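Side-chain contacts in 3-carboxy-cis,cis-muconate cycloisomerase (Pseudomonas putida, PDB 1RE5), which is a cycloisomerase of the fumarase/aspartase superfamily, largely helical enzymes built from four copies of one chain: residues P13-R16 / E17-D21; G23-Q26 / G27-D30; T228-D231 / R232-E235; P310-E314 / R315-L319. All blocks are in the same frame, centred on the assembly; numbering follows the deposited sequence.

In the fold
All four contacts are local, each formed within one continuous run of chain, and they follow one another in sequence order. Interactions 1 and 2 adjoin: helix 13-18 ends in the first and helix 21-40 begins just before the second, with centres 12 Å apart. Far later in the chain, interaction 3 spans the end of a loop and the first turn of helix 231-257, and interaction 4 lies in the loop between helices 286-307 and 319-347. Their centres are also 12 Å apart, and they touch through Thr-228 and His-313. Interactions 3 and 4 both face the third subunit, and interaction 4 also packs on the second, which interactions 1 and 2 touch. Between the pairs, centres lie 21 to 28 Å apart.

Interaction 1: residues P13-R16 / E17-D21; sequences PAMR and EIFSD
Met-15 and Phe-19 run side by side near the C-terminal end of the short helix 13-18, where the chain breaks off and Ser-20 becomes the N-cap of helix 21-40. The methionine has its CG opposite the backbone N (chi1 -168°) and then bends at chi2 and chi3, which brings its methyl CE to the edge of the phenylalanine ring, near the ring plane, with CE 3.2 Å from Phe-19 CE2. Ile-18 closes the cluster: its CD1 lies 3.6 Å from Met-15 CE, and its CG2 sits 3.9 Å above one face of the Phe-19 ring, offset toward the rim. A flexible thioether suits this corner because it can curl round to meet both neighbours, and all three side chains also touch helix 106-142.

Phe-19 N still bonds to Met-15 O at 3.1 Å, but Phe-19 itself leaves helical backbone angles. Its carbonyl, turned out of the helix, lies at the edge of the Arg-16 guanidinium, where Arg-16 NE makes a weak bond of 3.5 Å to Phe-19 O. The stronger partner of this arginine is Asp-7, in a salt bridge from NH1, while Glu-17 pairs with Arg-22 and the Asp-21 carboxylate accepts backbone N-H groups of Gln-4 and Leu-5 of the second subunit. Serine is apt at the junction, since one small hydroxyl serves both helices: it accepts from Gly-23 N, capping the new helix. Ser-20 OG also donates to Glu-17 O at 2.7 Å, approaching that oxygen from 32° off the carbonyl plane.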
loop_
_atom_site.group_PDB
_atom_site.type_symbol
_atom_site.label_atom_id
_atom_site.label_comp_id
_atom_site.label_asym_id
_atom_site.label_seq_id
_atom_site.Cartn_x
_atom_site.Cartn_y
_atom_site.Cartn_z
ATOM N N PRO D 13 1.964 9.470 24.869
ATOM C CA PRO D 13 2.389 10.839 25.204
ATOM C C PRO D 13 3.874 11.154 25.078
ATOM O O PRO D 13 4.251 12.216 24.575
ATOM C CB PRO D 13 1.856 11.038 26.625
ATOM C CG PRO D 13 1.694 9.642 27.149
ATOM C CD PRO D 13 1.150 8.905 25.957
ATOM N N ALA D 14 4.719 10.241 25.531
ATOM C CA ALA D 14 6.159 10.452 25.455
ATOM C C ALA D 14 6.615 10.540 24.014
ATOM O O ALA D 14 7.486 11.340 23.683
ATOM C CB ALA D 14 6.877 9.326 26.149
ATOM N N MET D 15 6.027 9.700 23.162
ATOM C CA MET D 15 6.368 9.660 21.740
ATOM C C MET D 15 5.881 10.927 21.022
ATOM O O MET D 15 6.572 11.461 20.165
ATOM C CB MET D 15 5.751 8.418 21.089
ATOM C CG MET D 15 6.265 8.121 19.694
ATOM S SD MET D 15 7.905 7.376 19.709
ATOM C CE MET D 15 8.861 8.758 19.468
ATOM N N ARG D 16 4.689 11.403 21.357
ATOM C CA ARG D 16 4.190 12.620 20.731
ATOM C C ARG D 16 5.113 13.789 21.063
ATOM O O ARG D 16 5.285 14.697 20.251
ATOM C CB ARG D 16 2.787 12.966 21.226
ATOM C CG ARG D 16 2.207 14.233 20.589
ATOM C CD ARG D 16 1.399 13.923 19.331
ATOM N NE ARG D 16 2.188 13.835 18.103
ATOM C CZ ARG D 16 1.797 13.172 17.013
ATOM N NH1 ARG D 16 0.637 12.534 17.006
ATOM N NH2 ARG D 16 2.554 13.155 15.921
ATOM N N GLU D 17 5.697 13.777 22.259
ATOM C CA GLU D 17 6.588 14.854 22.671
ATOM C C GLU D 17 7.803 14.904 21.735
ATOM O O GLU D 17 8.237 15.981 21.296
ATOM C CB GLU D 17 7.036 14.643 24.117
ATOM C CG GLU D 17 7.684 15.870 24.741
ATOM C CD GLU D 17 6.825 17.114 24.572
ATOM O OE1 GLU D 17 5.614 17.036 24.879
ATOM O OE2 GLU D 17 7.350 18.166 24.135
ATOM N N ILE D 18 8.343 13.733 21.425
ATOM C CA ILE D 18 9.480 13.658 20.529
ATOM C C ILE D 18 9.083 14.165 19.147
ATOM O O ILE D 18 9.827 14.916 18.514
ATOM C CB ILE D 18 9.986 12.210 20.374
ATOM C CG1 ILE D 18 10.584 11.721 21.692
ATOM C CG2 ILE D 18 11.008 12.131 19.246
ATOM C CD1 ILE D 18 11.241 10.349 21.591
ATOM N N PHE D 19 7.913 13.760 18.669
ATOM C CA PHE D 19 7.485 14.181 17.346
ATOM C C PHE D 19 6.458 15.280 17.410
ATOM O O PHE D 19 5.284 15.098 17.079
ATOM C CB PHE D 19 6.968 12.989 16.547
ATOM C CG PHE D 19 8.052 12.030 16.161
ATOM C CD1 PHE D 19 8.977 12.369 15.180
ATOM C CD2 PHE D 19 8.198 10.813 16.827
ATOM C CE1 PHE D 19 10.037 11.515 14.870
ATOM C CE2 PHE D 19 9.258 9.953 16.518
ATOM C CZ PHE D 19 10.176 10.306 15.540
ATOM N N SER D 20 6.937 16.433 17.854
ATOM C CA SER D 20 6.136 17.637 17.982
ATOM C C SER D 20 6.970 18.691 17.290
ATOM O O SER D 20 8.127 18.435 16.934
ATOM C CB SER D 20 5.977 17.999 19.454
ATOM O OG SER D 20 7.251 18.133 20.070
ATOM N N ASP D 21 6.407 19.873 17.092
ATOM C CA ASP D 21 7.182 20.922 16.451
ATOM C C ASP D 21 8.432 21.217 17.270
ATOM O O ASP D 21 9.530 21.366 16.732
ATOM C CB ASP D 21 6.341 22.177 16.316
ATOM C CG ASP D 21 5.199 21.988 15.366
ATOM O OD1 ASP D 21 5.465 21.496 14.242
ATOM O OD2 ASP D 21 4.054 22.327 15.741
#

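Interaction 2: residues G23-Q26 / G27-D30; sequences GRLQ and GMLD
With its CG opposite the backbone N (chi1 -160°) and the chain then folded at chi2 (56°), Gln-26 lays its amide along the helix toward Asp-30, whose carboxylate leans back because CG is held beside its own backbone N. Gln-26 NE2 reaches Asp-30 OD1 at 2.7 Å, and the N-H is almost straight on the oxygen (177°). The acceptor lies in the amide plane, although the two flat groups are turned well away from each other. Glutamine fits this place because its amide both gives and takes: NE2 also donates to Cys-57 O, and OE1 accepts from Ala-59 N, which together fix the rotation of the group.

On another side of the helix, Met-28 runs alongside the aliphatic part of Arg-24, its CE 4.1 Å from Arg-24 CG, and Met-28 CE is equally 4.1 Å from Leu-25 CD1. Arg-24 NH1 forms a salt bridge with Glu-325. Met-28 and Leu-29 both pack on Leu-81 of helix 78-92. Beneath the side chains, Leu-29 N bonds to Leu-25 O at 3.0 Å and Asp-30 N to Gln-26 O at 2.8 Å. A side-chain link spaced i to i+4 above such backbone bonds is characteristic of an alpha helix, here 21-40.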
loop_
_atom_site.group_PDB
_atom_site.type_symbol
_atom_site.label_atom_id
_atom_site.label_comp_id
_atom_site.label_asym_id
_atom_site.label_seq_id
_atom_site.Cartn_x
_atom_site.Cartn_y
_atom_site.Cartn_z
ATOM N N GLY D 23 10.100 19.267 19.222
ATOM C CA GLY D 23 11.092 18.216 19.052
ATOM C C GLY D 23 11.814 18.295 17.726
ATOM O O GLY D 23 13.022 18.063 17.633
ATOM N N ARG D 24 11.064 18.627 16.688
ATOM C CA ARG D 24 11.626 18.743 15.352
ATOM C C ARG D 24 12.647 19.892 15.329
ATOM O O ARG D 24 13.794 19.716 14.901
ATOM C CB ARG D 24 10.489 18.996 14.358
ATOM C CG ARG D 24 10.920 19.114 12.929
ATOM C CD ARG D 24 9.731 18.887 12.031
ATOM N NE ARG D 24 9.732 17.545 11.452
ATOM C CZ ARG D 24 8.652 16.957 10.949
ATOM N NH1 ARG D 24 7.486 17.589 10.964
ATOM N NH2 ARG D 24 8.744 15.750 10.413
ATOM N N LEU D 25 12.211 21.061 15.803
ATOM C CA LEU D 25 13.054 22.243 15.873
ATOM C C LEU D 25 14.308 21.948 16.691
ATOM O O LEU D 25 15.426 22.178 16.235
ATOM C CB LEU D 25 12.282 23.399 16.519
ATOM C CG LEU D 25 11.664 24.478 15.624
ATOM C CD1 LEU D 25 11.523 24.008 14.173
ATOM C CD2 LEU D 25 10.324 24.862 16.194
ATOM N N GLN D 26 14.127 21.418 17.894
ATOM C CA GLN D 26 15.275 21.143 18.743
ATOM C C GLN D 26 16.318 20.271 18.085
ATOM O O GLN D 26 17.518 20.500 18.249
ATOM C CB GLN D 26 14.853 20.499 20.054
ATOM C CG GLN D 26 15.909 20.641 21.143
ATOM C CD GLN D 26 16.295 22.096 21.381
ATOM O OE1 GLN D 26 15.447 22.943 21.729
ATOM N NE2 GLN D 26 17.577 22.397 21.194
ATOM N N GLY D 27 15.865 19.263 17.350
ATOM C CA GLY D 27 16.803 18.377 16.681
ATOM C C GLY D 27 17.738 19.156 15.772
ATOM O O GLY D 27 18.952 18.968 15.808
ATOM N N MET D 28 17.174 20.044 14.957
ATOM C CA MET D 28 17.971 20.842 14.035
ATOM C C MET D 28 18.873 21.839 14.772
ATOM O O MET D 28 20.047 22.011 14.424
ATOM C CB MET D 28 17.057 21.574 13.047
ATOM C CG MET D 28 16.364 20.649 12.069
ATOM S SD MET D 28 15.373 21.512 10.849
ATOM C CE MET D 28 13.820 21.713 11.696
ATOM N N LEU D 29 18.332 22.492 15.793
ATOM C CA LEU D 29 19.127 23.432 16.560
ATOM C C LEU D 29 20.301 22.692 17.200
ATOM O O LEU D 29 21.428 23.200 17.211
ATOM C CB LEU D 29 18.265 24.107 17.622
ATOM C CG LEU D 29 17.182 24.987 16.992
ATOM C CD1 LEU D 29 16.206 25.485 18.060
ATOM C CD2 LEU D 29 17.840 26.139 16.255
ATOM N N ASP D 30 20.043 21.492 17.716
ATOM C CA ASP D 30 21.099 20.681 18.327
ATOM C C ASP D 30 22.221 20.478 17.316
ATOM O O ASP D 30 23.413 20.479 17.661
ATOM C CB ASP D 30 20.547 19.317 18.749
ATOM C CG ASP D 30 19.849 19.360 20.095
ATOM O OD1 ASP D 30 19.389 20.453 20.510
ATOM O OD2 ASP D 30 19.754 18.291 20.735
#

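Interaction 3: residues T228-D231 / R232-E235; sequences TQRD and RLVE
Asp-231 and Arg-232 share a water at the start of helix 231-257, and this water is held by four bonds. It donates to Gln-229 O at 2.7 Å and to Asp-231 OD2 at 2.8 Å, and it accepts from Arg-232 N at 3.1 Å and, weakly, from Arg-232 NE. Amides in a first helical turn have no carbonyl of a preceding turn to bond, and for Arg-232 N the water takes that role. Arg-230, at the N-cap position, has a side chain that can only donate, which makes such a substitute apt.

The Arg-230 carbonyl begins the helical pattern: Arg-230 O takes Val-234 N at 3.2 Å, nearly in line with the C=O bond, and a weak bond from Leu-233 N. One residue on, Asp-231 O accepts Glu-235 N at 2.8 Å. The Arg-230 chain, bent at chi2 and chi3, lies beside Leu-233, whose CD1 covers one face of the guanidinium, 3.6 Å from Arg-230 NH2. Its charge is met by two acids: Glu-323 forms a salt bridge with NH2 and Asp-111 with NH1.

Aspartate suits the first turn, where a negative group probably interacts well with the helix dipole. Here OD2 also forms a salt bridge to Arg-175, and OD1 one to Arg-179, both of the third subunit. Glu-235, whose main partner is Arg-186 of its own chain, is also bridged by that Arg-179. The arrangement is that of a helix N-terminus capped by water, set in a buried subunit interface of a tetrameric lyase-family fold.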
loop_
_atom_site.group_PDB
_atom_site.type_symbol
_atom_site.label_atom_id
_atom_site.label_comp_id
_atom_site.label_asym_id
_atom_site.label_seq_id
_atom_site.Cartn_x
_atom_site.Cartn_y
_atom_site.Cartn_z
ATOM N N THR D 228 20.426 10.934 -0.776
ATOM C CA THR D 228 19.450 10.229 -1.600
ATOM C C THR D 228 19.536 8.692 -1.526
ATOM O O THR D 228 19.060 7.978 -2.426
ATOM C CB THR D 228 19.513 10.701 -3.081
ATOM O OG1 THR D 228 20.793 10.403 -3.650
ATOM C CG2 THR D 228 19.285 12.192 -3.162
ATOM N N GLN D 229 20.157 8.198 -0.453
ATOM C CA GLN D 229 20.251 6.761 -0.187
ATOM C C GLN D 229 19.512 6.648 1.158
ATOM O O GLN D 229 20.121 6.802 2.228
ATOM C CB GLN D 229 21.710 6.328 -0.036
ATOM C CG GLN D 229 22.549 6.369 -1.325
ATOM C CD GLN D 229 22.046 5.433 -2.419
ATOM O OE1 GLN D 229 21.294 4.493 -2.152
ATOM N NE2 GLN D 229 22.472 5.682 -3.655
ATOM N N ARG D 230 18.207 6.380 1.101
ATOM C CA ARG D 230 17.384 6.342 2.307
ATOM C C ARG D 230 17.088 4.978 2.961
ATOM O O ARG D 230 16.220 4.890 3.846
ATOM C CB ARG D 230 16.061 7.047 2.003
ATOM C CG ARG D 230 16.177 8.148 0.964
ATOM C CD ARG D 230 16.966 9.303 1.505
ATOM N NE ARG D 230 16.187 10.076 2.465
ATOM C CZ ARG D 230 16.718 10.950 3.318
ATOM N NH1 ARG D 230 18.031 11.154 3.331
ATOM N NH2 ARG D 230 15.941 11.629 4.149
ATOM N N ASP D 231 17.805 3.929 2.570
ATOM C CA ASP D 231 17.536 2.617 3.141
ATOM C C ASP D 231 17.539 2.582 4.668
ATOM O O ASP D 231 16.752 1.852 5.273
ATOM C CB ASP D 231 18.533 1.602 2.614
ATOM C CG ASP D 231 19.948 1.989 2.919
ATOM O OD1 ASP D 231 20.639 1.246 3.653
ATOM O OD2 ASP D 231 20.357 3.056 2.426
ATOM N N ARG D 232 18.411 3.363 5.299
ATOM C CA ARG D 232 18.476 3.376 6.758
ATOM C C ARG D 232 17.134 3.738 7.395
ATOM O O ARG D 232 16.690 3.079 8.345
ATOM C CB ARG D 232 19.563 4.347 7.242
ATOM C CG ARG D 232 20.982 3.828 7.048
ATOM C CD ARG D 232 22.031 4.858 7.457
ATOM N NE ARG D 232 22.905 5.163 6.330
ATOM C CZ ARG D 232 24.177 4.792 6.250
ATOM N NH1 ARG D 232 24.732 4.110 7.238
ATOM N NH2 ARG D 232 24.882 5.075 5.171
ATOM N N LEU D 233 16.477 4.776 6.878
ATOM C CA LEU D 233 15.191 5.196 7.445
ATOM C C LEU D 233 14.073 4.190 7.128
ATOM O O LEU D 233 13.203 3.915 7.960
ATOM C CB LEU D 233 14.806 6.584 6.915
ATOM C CG LEU D 233 15.841 7.707 7.080
ATOM C CD1 LEU D 233 15.271 9.028 6.553
ATOM C CD2 LEU D 233 16.213 7.843 8.549
ATOM N N VAL D 234 14.096 3.640 5.921
ATOM C CA VAL D 234 13.080 2.689 5.519
ATOM C C VAL D 234 13.219 1.387 6.306
ATOM O O VAL D 234 12.220 0.751 6.637
ATOM C CB VAL D 234 13.167 2.426 4.019
ATOM C CG1 VAL D 234 12.106 1.431 3.592
ATOM C CG2 VAL D 234 12.984 3.743 3.279
ATOM N N GLU D 235 14.446 0.983 6.624
ATOM C CA GLU D 235 14.618 -0.234 7.416
ATOM C C GLU D 235 14.024 -0.063 8.814
ATOM O O GLU D 235 13.346 -0.957 9.325
ATOM C CB GLU D 235 16.081 -0.597 7.563
ATOM C CG GLU D 235 16.336 -1.573 8.692
ATOM C CD GLU D 235 17.776 -2.026 8.733
ATOM O OE1 GLU D 235 18.684 -1.159 8.724
ATOM O OE2 GLU D 235 17.999 -3.254 8.768
HETATM O O HOH W 1 20.752 5.135 4.301
#

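Interaction 4: residues P310-E314 / R315-L319; sequences PQEHE and RSLGL
Glu-312 and Ser-316 meet across a hairpin-like loop, with the serine hydroxyl standing over the carboxylate. Ser-316 OG donates to Glu-312 OE1 at 2.7 Å, approaching from 70° out of the carboxylate plane. The Ser-316 hydroxyl lies opposite its backbone N (chi1 165°), and the glutamate bends at chi2 to come under it. Serine suits the place because its short side chain brings a hydroxyl to the buried carboxylate; its CB lies beside Gln-311 CB.

Gln-311 extends past Leu-319 in the opposite direction, its CG 4.1 Å from Leu-319 CB. Its amide is held at both ends: OE1 accepts a hydrogen bond from a water 3.0 Å away, which itself accepts one from Ser-316 N, while NE2 donates to Ala-308 O. The Pro-310 ring crosses the Leu-319 side chain at about a right angle, Pro-310 CG to Leu-319 CD1 4.1 Å, an apolar contact between the two ends of the loop.

Further round, Arg-315 folds back at chi3, and Glu-314 O lies over one face of its guanidinium, 3.8 Å from Arg-315 NH1. The ends of the His-313 and Glu-314 side chains lead away from 315-319 to Lys-165 of the third subunit, which both contact. Here the backbone reverses: a weak bond of 3.5 Å from Arg-315 N to Glu-312 O closes a type II' beta turn, within a buried interface loop joining two long helices, 286-307 and 319-347, of this helical fold.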
loop_
_atom_site.group_PDB
_atom_site.type_symbol
_atom_site.label_atom_id
_atom_site.label_comp_id
_atom_site.label_asym_id
_atom_site.label_seq_id
_atom_site.Cartn_x
_atom_site.Cartn_y
_atom_site.Cartn_z
ATOM N N PRO D 310 13.539 5.726 -4.721
ATOM C CA PRO D 310 14.310 6.098 -5.916
ATOM C C PRO D 310 14.489 7.611 -6.090
ATOM O O PRO D 310 14.086 8.189 -7.101
ATOM C CB PRO D 310 13.507 5.455 -7.041
ATOM C CG PRO D 310 12.103 5.624 -6.550
ATOM C CD PRO D 310 12.195 5.242 -5.083
ATOM N N GLN D 311 15.114 8.241 -5.097
ATOM C CA GLN D 311 15.339 9.686 -5.106
ATOM C C GLN D 311 16.476 10.053 -6.056
ATOM O O GLN D 311 17.585 9.521 -5.953
ATOM C CB GLN D 311 15.626 10.171 -3.683
ATOM C CG GLN D 311 14.619 9.641 -2.669
ATOM C CD GLN D 311 14.608 10.413 -1.361
ATOM O OE1 GLN D 311 15.603 11.039 -0.987
ATOM N NE2 GLN D 311 13.486 10.357 -0.647
ATOM N N GLU D 312 16.189 10.975 -6.972
ATOM C CA GLU D 312 17.153 11.367 -7.996
ATOM C C GLU D 312 18.368 12.179 -7.598
ATOM O O GLU D 312 18.287 13.126 -6.803
ATOM C CB GLU D 312 16.435 12.095 -9.140
ATOM C CG GLU D 312 14.946 12.264 -8.911
ATOM C CD GLU D 312 14.624 13.481 -8.087
ATOM O OE1 GLU D 312 13.449 13.637 -7.682
ATOM O OE2 GLU D 312 15.546 14.285 -7.864
ATOM N N HIS D 313 19.499 11.777 -8.172
ATOM C CA HIS D 313 20.762 12.456 -7.987
ATOM C C HIS D 313 21.167 12.827 -6.562
ATOM O O HIS D 313 21.098 11.997 -5.647
ATOM C CB HIS D 313 20.762 13.697 -8.868
ATOM C CG HIS D 313 20.684 13.387 -10.329
ATOM N ND1 HIS D 313 21.506 12.459 -10.936
ATOM C CD2 HIS D 313 19.919 13.914 -11.312
ATOM C CE1 HIS D 313 21.255 12.435 -12.234
ATOM N NE2 HIS D 313 20.296 13.309 -12.488
ATOM N N GLU D 314 21.586 14.078 -6.378
ATOM C CA GLU D 314 22.060 14.552 -5.080
ATOM C C GLU D 314 21.005 14.998 -4.072
ATOM O O GLU D 314 21.296 15.114 -2.889
ATOM C CB GLU D 314 23.080 15.671 -5.292
ATOM C CG GLU D 314 24.381 15.191 -5.906
ATOM C CD GLU D 314 24.168 14.499 -7.237
ATOM O OE1 GLU D 314 23.609 15.144 -8.163
ATOM O OE2 GLU D 314 24.560 13.314 -7.353
ATOM N N ARG D 315 19.792 15.264 -4.542
ATOM C CA ARG D 315 18.707 15.663 -3.665
ATOM C C ARG D 315 17.464 15.599 -4.519
ATOM O O ARG D 315 17.429 16.161 -5.615
ATOM C CB ARG D 315 18.912 17.073 -3.141
ATOM C CG ARG D 315 18.155 17.326 -1.851
ATOM C CD ARG D 315 18.359 18.733 -1.352
ATOM N NE ARG D 315 19.752 19.163 -1.490
ATOM C CZ ARG D 315 20.777 18.597 -0.867
ATOM N NH1 ARG D 315 20.577 17.575 -0.051
ATOM N NH2 ARG D 315 22.001 19.048 -1.071
ATOM N N SER D 316 16.450 14.903 -4.017
ATOM C CA SER D 316 15.208 14.714 -4.751
ATOM C C SER D 316 14.072 15.560 -4.191
ATOM O O SER D 316 13.988 15.751 -2.980
ATOM C CB SER D 316 14.855 13.225 -4.704
ATOM O OG SER D 316 13.519 12.987 -5.080
ATOM N N LEU D 317 13.214 16.088 -5.064
ATOM C CA LEU D 317 12.080 16.887 -4.607
ATOM C C LEU D 317 10.804 16.066 -4.748
ATOM O O LEU D 317 10.617 15.355 -5.740
ATOM C CB LEU D 317 11.972 18.205 -5.397
ATOM C CG LEU D 317 11.666 18.299 -6.898
ATOM C CD1 LEU D 317 12.243 17.095 -7.602
ATOM C CD2 LEU D 317 10.186 18.369 -7.140
ATOM N N GLY D 318 9.936 16.149 -3.746
ATOM C CA GLY D 318 8.700 15.391 -3.780
ATOM C C GLY D 318 8.864 14.100 -3.001
ATOM O O GLY D 318 8.260 13.924 -1.937
ATOM N N LEU D 319 9.692 13.193 -3.517
ATOM C CA LEU D 319 9.929 11.916 -2.847
ATOM C C LEU D 319 10.482 12.133 -1.443
ATOM O O LEU D 319 10.039 11.495 -0.478
ATOM C CB LEU D 319 10.898 11.048 -3.659
ATOM C CG LEU D 319 10.481 10.701 -5.099
ATOM C CD1 LEU D 319 11.270 9.489 -5.563
ATOM C CD2 LEU D 319 8.984 10.402 -5.169
HETATM O O HOH W 2 17.086 13.600 -1.367
#